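Local structure of N5-carboxyaminoimidazole ribonucleotide synthetase (Bacillus anthracis, 3QFF) at residues A[108-116]-A[151-159]; A[118-126]-A[244-252]. The protein catalyses the ATP-dependent carboxylation of aminoimidazole ribonucleotide to N5-carboxyaminoimidazole ribonucleotide in purine biosynthesis. All coordinates share one frame; numbering follows the deposited sequence.

Both contacts draw on helix 113-122: contact 1 uses its N-terminal end, contact 2 its C-terminal end and the turn that follows, and their centres lie about 17 Å apart. Each is partly buried, with buried and exposed residues on both. In contact 1 (108-116 with 151-159) the chemistry is mainly polar: one strong backbone bond and one weak side-chain bond across the segments, a helix cap within 108-116 and two basic groups on ADP. Contact 2 (118-126 with 244-252) joins helix to helix through apolar side chains, burying 430 Å² against 361 Å² in contact 1. Lys-109 touches contact 2 as well, CD packing on Ala-119 CB and NZ lying near Leu-252 CD2.

Contact 1: residues A[108-116]-A[151-159]; sequences SKTQNRFTE and VLKTTTGGY. With ADP (adenosine-5'-diphosphate), chain C.
Arg-113 turns CG anti to its own carbonyl carbon (chi1 -66°) and runs extended from there to NE, while Lys-153, likewise extended beyond CG, crosses it at about a right angle; the two chains thus arrive together at the phosphates of ADP. Lys-153 CD lies over one face of the Arg-113 guanidinium, offset toward its rim. The edge of that group is used twice near its plane: NE gives a weak bond to Thr-154 O, and NH1 bonds ADP O2B at 2.7 Å and nearly straight (166°). Lys-153 NZ reaches ADP O2A at 2.8 Å and ADP N7 at 3.0 Å, so one ammonium ties phosphate to base. Although Arg-113 NH2 and Lys-153 NZ are 4.5 Å apart, the phosphates and the salt bridges to Glu-274 and Glu-188, respectively, probably offset their charges.

The backbones are joined where Arg-113 N bonds Thr-155 O at 2.8 Å, on a lone pair in the carbonyl plane. Beside it, the Asn-112 and Thr-155 side chains run alongside each other in the same direction, with Asn-112 OD1 3.7 Å from Thr-155 CB; Thr-155 OG1 bonds Glu-184. As N-cap of helix 113-122, Asn-112 OD1 accepts from Thr-115 N at 3.1 Å, the donor 39° above the carbonyl plane, and weakly from Phe-114 N.

A helix start bonded to the residue just after strand 150-154, with an arginine and a lysine converging on ADP, forms part of the nucleotide pocket of this ATP-grasp enzyme.

Contact 2: residues A[118-126]-A[244-252]; sequences NAIEKAGLP and YAKVLADEL
Leu-125 and Tyr-244 run antiparallel past one another, and this sets the geometry at one end of the contact. Leu-125 CD2 sits over one face of the Tyr-244 ring, 4.1 Å from its centroid and 24° off the normal, a CH-pi contact displaced toward the rim beside CG and CD2. Pro-126 meets the same side chain at about a right angle: its CG approaches Tyr-244 CE1 obliquely at 3.6 Å, with CD close behind.

The other branch of Leu-125 is directed at the helix. With CG anti to the carbonyl carbon (chi1 -62°), CD1 reaches Leu-248 CG at 3.4 Å, tighter than usual for two carbons, and it also touches Tyr-244 O and Val-247 CG1. Leu-248 in turn extends CD2 to Ala-123 CB (4.2 Å) and Ile-120 CG1.

Further along, Ala-123 CB points at helix 235-251 and meets Glu-251 CB at 3.7 Å; the small methyl is consistent with the 5.7 Å separation of the two CA atoms. Glu-251 bends at chi2 (-69°), and its CG lies against Ala-123. Ala-119 CB packs on Leu-252 CD2 at the far end.

Gly-124 closes helix 113-122 with positive phi in a Schellman motif, from which Leu-125 and Pro-126 continue to strand 270-276, where Pro-126 makes a backbone hydrogen bond with Ile-272 and Tyr-244 also packs. The helix ends are thus held by shape and burial: between the two segments nothing but van der Waals and CH-pi contact is found, and the hydrogen bonds lie within each backbone or run to neighbours such as Ile-272 and Tyr-130.

Contact 1: residues A[108-116]-A[151-159]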
loop_
_atom_site.group_PDB
_atom_site.type_symbol
_atom_site.label_atom_id
_atom_site.label_comp_id
_atom_site.label_asym_id
_atom_site.label_seq_id
_atom_site.Cartn_x
_atom_site.Cartn_y
_atom_site.Cartn_z
ATOM N N SER A 108 0.062 29.592 3.713
ATOM C CA SER A 108 0.482 30.962 3.380
ATOM C C SER A 108 1.899 31.309 3.873
ATOM O O SER A 108 2.677 31.948 3.157
ATOM C CB SER A 108 -0.537 31.998 3.867
ATOM O OG SER A 108 -0.308 32.347 5.217
ATOM N N LYS A 109 2.234 30.863 5.079
ATOM C CA LYS A 109 3.577 31.070 5.631
ATOM C C LYS A 109 4.687 30.377 4.814
ATOM O O LYS A 109 5.766 30.951 4.610
ATOM C CB LYS A 109 3.629 30.605 7.087
ATOM C CG LYS A 109 2.739 31.398 8.050
ATOM C CD LYS A 109 2.675 30.685 9.402
ATOM C CE LYS A 109 1.822 31.447 10.417
ATOM N NZ LYS A 109 1.810 30.726 11.743
ATOM N N THR A 110 4.426 29.153 4.350
ATOM C CA THR A 110 5.451 28.352 3.652
ATOM C C THR A 110 5.613 28.763 2.185
ATOM O O THR A 110 6.506 28.282 1.496
ATOM C CB THR A 110 5.140 26.836 3.694
ATOM O OG1 THR A 110 3.899 26.582 3.016
ATOM C CG2 THR A 110 5.050 26.344 5.124
ATOM N N GLN A 111 4.747 29.646 1.708
ATOM C CA GLN A 111 4.767 30.038 0.298
ATOM C C GLN A 111 5.752 31.158 -0.029
ATOM O O GLN A 111 6.029 31.436 -1.197
ATOM C CB GLN A 111 3.345 30.378 -0.164
ATOM C CG GLN A 111 2.567 29.133 -0.539
ATOM C CD GLN A 111 3.062 28.536 -1.841
ATOM O OE1 GLN A 111 2.730 29.027 -2.928
ATOM N NE2 GLN A 111 3.868 27.481 -1.746
ATOM N N ASN A 112 6.293 31.784 1.005
ATOM C CA ASN A 112 7.224 32.891 0.850
ATOM C C ASN A 112 8.430 32.629 1.746
ATOM O O ASN A 112 8.266 32.495 2.962
ATOM C CB ASN A 112 6.527 34.214 1.236
ATOM C CG ASN A 112 7.434 35.436 1.084
ATOM O OD1 ASN A 112 8.487 35.524 1.707
ATOM N ND2 ASN A 112 7.003 36.402 0.257
ATOM N N ARG A 113 9.620 32.545 1.144
ATOM C CA ARG A 113 10.857 32.176 1.870
ATOM C C ARG A 113 11.146 33.092 3.049
ATOM O O ARG A 113 11.627 32.648 4.093
ATOM C CB ARG A 113 12.075 32.187 0.940
ATOM C CG ARG A 113 12.053 31.132 -0.155
ATOM C CD ARG A 113 13.444 30.994 -0.778
ATOM N NE ARG A 113 13.408 30.152 -1.972
ATOM C CZ ARG A 113 13.576 28.831 -1.960
ATOM N NH1 ARG A 113 13.522 28.154 -3.101
ATOM N NH2 ARG A 113 13.799 28.193 -0.812
ATOM N N PHE A 114 10.860 34.377 2.878
ATOM C CA PHE A 114 11.056 35.336 3.969
ATOM C C PHE A 114 10.047 35.127 5.094
ATOM O O PHE A 114 10.431 35.000 6.252
ATOM C CB PHE A 114 11.022 36.786 3.453
ATOM C CG PHE A 114 11.328 37.801 4.511
ATOM C CD1 PHE A 114 12.644 38.050 4.888
ATOM C CD2 PHE A 114 10.304 38.475 5.159
ATOM C CE1 PHE A 114 12.935 38.987 5.878
ATOM C CE2 PHE A 114 10.590 39.413 6.157
ATOM C CZ PHE A 114 11.911 39.657 6.518
ATOM N N THR A 115 8.760 35.083 4.757
ATOM C CA THR A 115 7.719 34.784 5.748
ATOM C C THR A 115 8.026 33.472 6.477
ATOM O O THR A 115 7.864 33.373 7.703
ATOM C CB THR A 115 6.322 34.732 5.094
ATOM O OG1 THR A 115 6.145 35.914 4.316
ATOM C CG2 THR A 115 5.230 34.693 6.137
ATOM N N GLU A 116 8.499 32.490 5.712
ATOM C CA GLU A 116 8.793 31.153 6.215
ATOM C C GLU A 116 9.892 31.195 7.281
ATOM O O GLU A 116 9.702 30.665 8.372
ATOM C CB GLU A 116 9.185 30.225 5.056
ATOM C CG GLU A 116 9.493 28.773 5.409
ATOM C CD GLU A 116 9.764 27.934 4.169
ATOM O OE1 GLU A 116 10.644 28.309 3.357
ATOM O OE2 GLU A 116 9.083 26.907 3.977
ATOM N N VAL A 151 23.923 32.930 -0.691
ATOM C CA VAL A 151 22.982 32.479 -1.700
ATOM C C VAL A 151 21.803 33.452 -1.799
ATOM O O VAL A 151 21.150 33.760 -0.794
ATOM C CB VAL A 151 22.458 31.058 -1.394
ATOM C CG1 VAL A 151 21.655 30.529 -2.557
ATOM C CG2 VAL A 151 23.617 30.111 -1.066
ATOM N N LEU A 152 21.549 33.936 -3.012
ATOM C CA LEU A 152 20.388 34.762 -3.285
ATOM C C LEU A 152 19.305 33.897 -3.898
ATOM O O LEU A 152 19.517 33.303 -4.944
ATOM C CB LEU A 152 20.746 35.902 -4.241
ATOM C CG LEU A 152 19.684 36.988 -4.435
ATOM C CD1 LEU A 152 19.506 37.792 -3.156
ATOM C CD2 LEU A 152 20.095 37.893 -5.586
ATOM N N LYS A 153 18.154 33.820 -3.240
ATOM C CA LYS A 153 17.026 33.043 -3.750
ATOM C C LYS A 153 15.799 33.941 -3.851
ATOM O O LYS A 153 15.655 34.871 -3.060
ATOM C CB LYS A 153 16.706 31.859 -2.828
ATOM C CG LYS A 153 17.901 31.239 -2.124
ATOM C CD LYS A 153 17.502 29.950 -1.399
ATOM C CE LYS A 153 18.552 29.581 -0.363
ATOM N NZ LYS A 153 18.018 28.664 0.689
ATOM N N THR A 154 14.922 33.667 -4.817
ATOM C CA THR A 154 13.646 34.380 -4.904
ATOM C C THR A 154 12.751 33.941 -3.745
ATOM O O THR A 154 12.796 32.783 -3.337
ATOM C CB THR A 154 12.903 34.115 -6.232
ATOM O OG1 THR A 154 12.603 32.718 -6.346
ATOM C CG2 THR A 154 13.733 34.562 -7.428
ATOM N N THR A 155 11.946 34.859 -3.219
ATOM C CA THR A 155 11.082 34.547 -2.076
ATOM C C THR A 155 9.908 33.642 -2.451
ATOM O O THR A 155 9.411 32.895 -1.616
ATOM C CB THR A 155 10.534 35.818 -1.383
ATOM O OG1 THR A 155 9.913 36.668 -2.353
ATOM C CG2 THR A 155 11.648 36.581 -0.669
ATOM N N THR A 156 9.458 33.716 -3.703
ATOM C CA THR A 156 8.303 32.927 -4.134
ATOM C C THR A 156 8.555 32.176 -5.432
ATOM O O THR A 156 9.561 32.410 -6.112
ATOM C CB THR A 156 7.042 33.799 -4.334
ATOM O OG1 THR A 156 7.252 34.687 -5.438
ATOM C CG2 THR A 156 6.717 34.598 -3.075
ATOM N N GLY A 157 7.622 31.277 -5.754
ATOM C CA GLY A 157 7.576 30.565 -7.026
ATOM C C GLY A 157 8.890 29.925 -7.409
ATOM O O GLY A 157 9.567 30.397 -8.330
ATOM N N GLY A 158 9.257 28.860 -6.697
ATOM C CA GLY A 158 10.452 28.082 -7.020
ATOM C C GLY A 158 10.243 27.281 -8.298
ATOM O O GLY A 158 9.809 27.829 -9.314
ATOM N N TYR A 159 10.561 25.988 -8.277
ATOM C CA TYR A 159 11.195 25.311 -7.145
ATOM C C TYR A 159 12.480 24.748 -7.744
ATOM O O TYR A 159 12.713 23.533 -7.767
ATOM C CB TYR A 159 10.274 24.204 -6.621
ATOM C CG TYR A 159 8.797 24.497 -6.840
ATOM C CD1 TYR A 159 8.147 24.085 -8.014
ATOM C CD2 TYR A 159 8.053 25.200 -5.885
ATOM C CE1 TYR A 159 6.796 24.358 -8.228
ATOM C CE2 TYR A 159 6.701 25.477 -6.090
ATOM C CZ TYR A 159 6.081 25.053 -7.262
ATOM O OH TYR A 159 4.744 25.323 -7.468
HETATM P PB ADP C . 14.721 24.809 -3.541
HETATM O O1B ADP C . 14.858 25.089 -5.019
HETATM O O2B ADP C . 13.491 25.446 -2.931
HETATM O O3B ADP C . 14.917 23.354 -3.187
HETATM P PA ADP C . 16.680 25.350 -1.448
HETATM O O1A ADP C . 16.259 24.009 -0.882
HETATM O O2A ADP C . 16.563 26.601 -0.608
HETATM O O3A ADP C . 15.965 25.619 -2.880
HETATM O "O5'" ADP C . 18.230 25.239 -1.859
HETATM C "C5'" ADP C . 18.629 24.352 -2.902
HETATM C "C4'" ADP C . 19.987 23.755 -2.562
HETATM O "O4'" ADP C . 20.939 24.809 -2.401
HETATM C "C3'" ADP C . 19.959 22.988 -1.249
HETATM O "O3'" ADP C . 19.770 21.588 -1.474
HETATM C "C2'" ADP C . 21.304 23.285 -0.615
HETATM O "O2'" ADP C . 22.234 22.248 -0.937
HETATM C "C1'" ADP C . 21.771 24.581 -1.259
HETATM N N9 ADP C . 21.640 25.709 -0.295
HETATM C C8 ADP C . 20.564 26.513 -0.158
HETATM N N7 ADP C . 20.764 27.444 0.808
HETATM C C5 ADP C . 21.994 27.248 1.310
HETATM C C6 ADP C . 22.835 27.882 2.358
HETATM N N6 ADP C . 22.384 28.940 3.078
HETATM N N1 ADP C . 24.070 27.361 2.569
HETATM C C2 ADP C . 24.534 26.310 1.867
HETATM N N3 ADP C . 23.825 25.691 0.906
HETATM C C4 ADP C . 22.572 26.106 0.581
#

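Contact 2: residues A[118-126]-A[244-252]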
loop_
_atom_site.group_PDB
_atom_site.type_symbol
_atom_site.label_atom_id
_atom_site.label_comp_id
_atom_site.label_asym_id
_atom_site.label_seq_id
_atom_site.Cartn_x
_atom_site.Cartn_y
_atom_site.Cartn_z
ATOM N N ASN A 118 10.926 33.809 9.039
ATOM C CA ASN A 118 10.407 34.563 10.180
ATOM C C ASN A 118 9.568 33.681 11.090
ATOM O O ASN A 118 9.683 33.767 12.315
ATOM C CB ASN A 118 9.523 35.736 9.741
ATOM C CG ASN A 118 10.309 36.883 9.143
ATOM O OD1 ASN A 118 11.518 37.031 9.359
ATOM N ND2 ASN A 118 9.616 37.719 8.392
ATOM N N ALA A 119 8.703 32.870 10.481
ATOM C CA ALA A 119 7.825 31.986 11.226
ATOM C C ALA A 119 8.663 30.972 11.996
ATOM O O ALA A 119 8.397 30.716 13.173
ATOM C CB ALA A 119 6.825 31.286 10.308
ATOM N N ILE A 120 9.685 30.418 11.340
ATOM C CA ILE A 120 10.574 29.438 11.999
ATOM C C ILE A 120 11.275 30.063 13.217
ATOM O O ILE A 120 11.260 29.503 14.305
ATOM C CB ILE A 120 11.609 28.833 11.007
ATOM C CG1 ILE A 120 10.899 27.956 9.964
ATOM C CG2 ILE A 120 12.668 28.009 11.749
ATOM C CD1 ILE A 120 11.780 27.575 8.754
ATOM N N GLU A 121 11.877 31.232 13.022
ATOM C CA GLU A 121 12.570 31.926 14.105
ATOM C C GLU A 121 11.629 32.305 15.239
ATOM O O GLU A 121 11.984 32.192 16.401
ATOM C CB GLU A 121 13.249 33.168 13.570
ATOM C CG GLU A 121 14.392 32.852 12.649
ATOM C CD GLU A 121 15.314 34.027 12.474
ATOM O OE1 GLU A 121 14.814 35.095 12.081
ATOM O OE2 GLU A 121 16.529 33.876 12.734
ATOM N N LYS A 122 10.424 32.752 14.892
ATOM C CA LYS A 122 9.413 33.089 15.901
ATOM C C LYS A 122 8.955 31.857 16.670
ATOM O O LYS A 122 8.525 31.967 17.809
ATOM C CB LYS A 122 8.231 33.826 15.267
ATOM C CG LYS A 122 8.605 35.246 14.829
ATOM C CD LYS A 122 7.473 35.957 14.077
ATOM C CE LYS A 122 7.969 37.285 13.493
ATOM N NZ LYS A 122 6.875 38.054 12.822
ATOM N N ALA A 123 9.067 30.685 16.051
ATOM C CA ALA A 123 8.798 29.419 16.729
ATOM C C ALA A 123 9.969 28.967 17.612
ATOM O O ALA A 123 9.868 27.943 18.283
ATOM C CB ALA A 123 8.446 28.327 15.706
ATOM N N GLY A 124 11.073 29.719 17.593
ATOM C CA GLY A 124 12.232 29.451 18.459
ATOM C C GLY A 124 13.313 28.543 17.866
ATOM O O GLY A 124 14.128 27.990 18.603
ATOM N N LEU A 125 13.328 28.394 16.536
ATOM C CA LEU A 125 14.240 27.453 15.876
ATOM C C LEU A 125 15.278 28.147 14.987
ATOM O O LEU A 125 15.013 29.226 14.448
ATOM C CB LEU A 125 13.442 26.407 15.091
ATOM C CG LEU A 125 12.553 25.588 16.044
ATOM C CD1 LEU A 125 11.458 24.904 15.291
ATOM C CD2 LEU A 125 13.364 24.592 16.857
ATOM N N PRO A 126 16.467 27.535 14.838
ATOM C CA PRO A 126 17.556 28.195 14.094
ATOM C C PRO A 126 17.448 28.099 12.566
ATOM O O PRO A 126 17.055 27.066 12.019
ATOM C CB PRO A 126 18.816 27.467 14.583
ATOM C CG PRO A 126 18.334 26.134 15.055
ATOM C CD PRO A 126 16.925 26.305 15.530
ATOM N N TYR A 244 13.254 19.389 16.859
ATOM C CA TYR A 244 12.983 20.632 16.113
ATOM C C TYR A 244 11.670 20.528 15.344
ATOM O O TYR A 244 10.840 21.459 15.366
ATOM C CB TYR A 244 14.136 20.938 15.148
ATOM C CG TYR A 244 15.384 21.534 15.781
ATOM C CD1 TYR A 244 16.369 22.131 14.979
ATOM C CD2 TYR A 244 15.581 21.521 17.163
ATOM C CE1 TYR A 244 17.515 22.684 15.540
ATOM C CE2 TYR A 244 16.732 22.091 17.738
ATOM C CZ TYR A 244 17.689 22.671 16.910
ATOM O OH TYR A 244 18.830 23.229 17.462
ATOM N N ALA A 245 11.477 19.384 14.683
ATOM C CA ALA A 245 10.254 19.119 13.922
ATOM C C ALA A 245 9.004 19.138 14.801
ATOM O O ALA A 245 7.993 19.732 14.431
ATOM C CB ALA A 245 10.366 17.782 13.166
ATOM N N LYS A 246 9.081 18.495 15.964
ATOM C CA LYS A 246 7.967 18.485 16.922
ATOM C C LYS A 246 7.604 19.882 17.412
ATOM O O LYS A 246 6.420 20.219 17.494
ATOM C CB LYS A 246 8.250 17.542 18.101
ATOM C CG LYS A 246 8.479 16.096 17.656
ATOM C CD LYS A 246 8.070 15.049 18.697
ATOM C CE LYS A 246 9.205 14.625 19.593
ATOM N NZ LYS A 246 8.949 13.250 20.160
ATOM N N VAL A 247 8.607 20.700 17.725
ATOM C CA VAL A 247 8.339 22.086 18.137
ATOM C C VAL A 247 7.660 22.866 17.015
ATOM O O VAL A 247 6.673 23.574 17.252
ATOM C CB VAL A 247 9.611 22.812 18.675
ATOM C CG1 VAL A 247 9.373 24.310 18.816
ATOM C CG2 VAL A 247 9.995 22.232 20.017
ATOM N N LEU A 248 8.152 22.708 15.787
ATOM C CA LEU A 248 7.521 23.355 14.634
ATOM C C LEU A 248 6.059 22.970 14.479
ATOM O O LEU A 248 5.196 23.838 14.318
ATOM C CB LEU A 248 8.255 22.997 13.343
ATOM C CG LEU A 248 9.358 23.914 12.861
ATOM C CD1 LEU A 248 9.841 23.393 11.534
ATOM C CD2 LEU A 248 8.896 25.381 12.724
ATOM N N ALA A 249 5.786 21.670 14.504
ATOM C CA ALA A 249 4.411 21.183 14.407
ATOM C C ALA A 249 3.509 21.793 15.477
ATOM O O ALA A 249 2.384 22.204 15.169
ATOM C CB ALA A 249 4.361 19.656 14.471
ATOM N N ASP A 250 4.006 21.868 16.716
ATOM C CA ASP A 250 3.231 22.465 17.807
ATOM C C ASP A 250 3.050 23.969 17.610
ATOM O O ASP A 250 1.930 24.470 17.620
ATOM C CB ASP A 250 3.869 22.194 19.180
ATOM C CG ASP A 250 3.195 23.001 20.307
ATOM O OD1 ASP A 250 2.023 22.704 20.643
ATOM O OD2 ASP A 250 3.831 23.931 20.854
ATOM N N GLU A 251 4.160 24.679 17.427
ATOM C CA GLU A 251 4.140 26.135 17.303
ATOM C C GLU A 251 3.325 26.643 16.102
ATOM O O GLU A 251 2.644 27.660 16.195
ATOM C CB GLU A 251 5.574 26.666 17.234
ATOM C CG GLU A 251 6.330 26.569 18.552
ATOM C CD GLU A 251 5.789 27.523 19.607
ATOM O OE1 GLU A 251 5.373 28.649 19.251
ATOM O OE2 GLU A 251 5.794 27.154 20.797
ATOM N N LEU A 252 3.406 25.933 14.979
ATOM C CA LEU A 252 2.655 26.311 13.782
ATOM C C LEU A 252 1.226 25.739 13.774
ATOM O O LEU A 252 0.474 25.953 12.824
ATOM C CB LEU A 252 3.409 25.889 12.514
ATOM C CG LEU A 252 4.795 26.521 12.312
ATOM C CD1 LEU A 252 5.486 25.950 11.088
ATOM C CD2 LEU A 252 4.705 28.051 12.223
#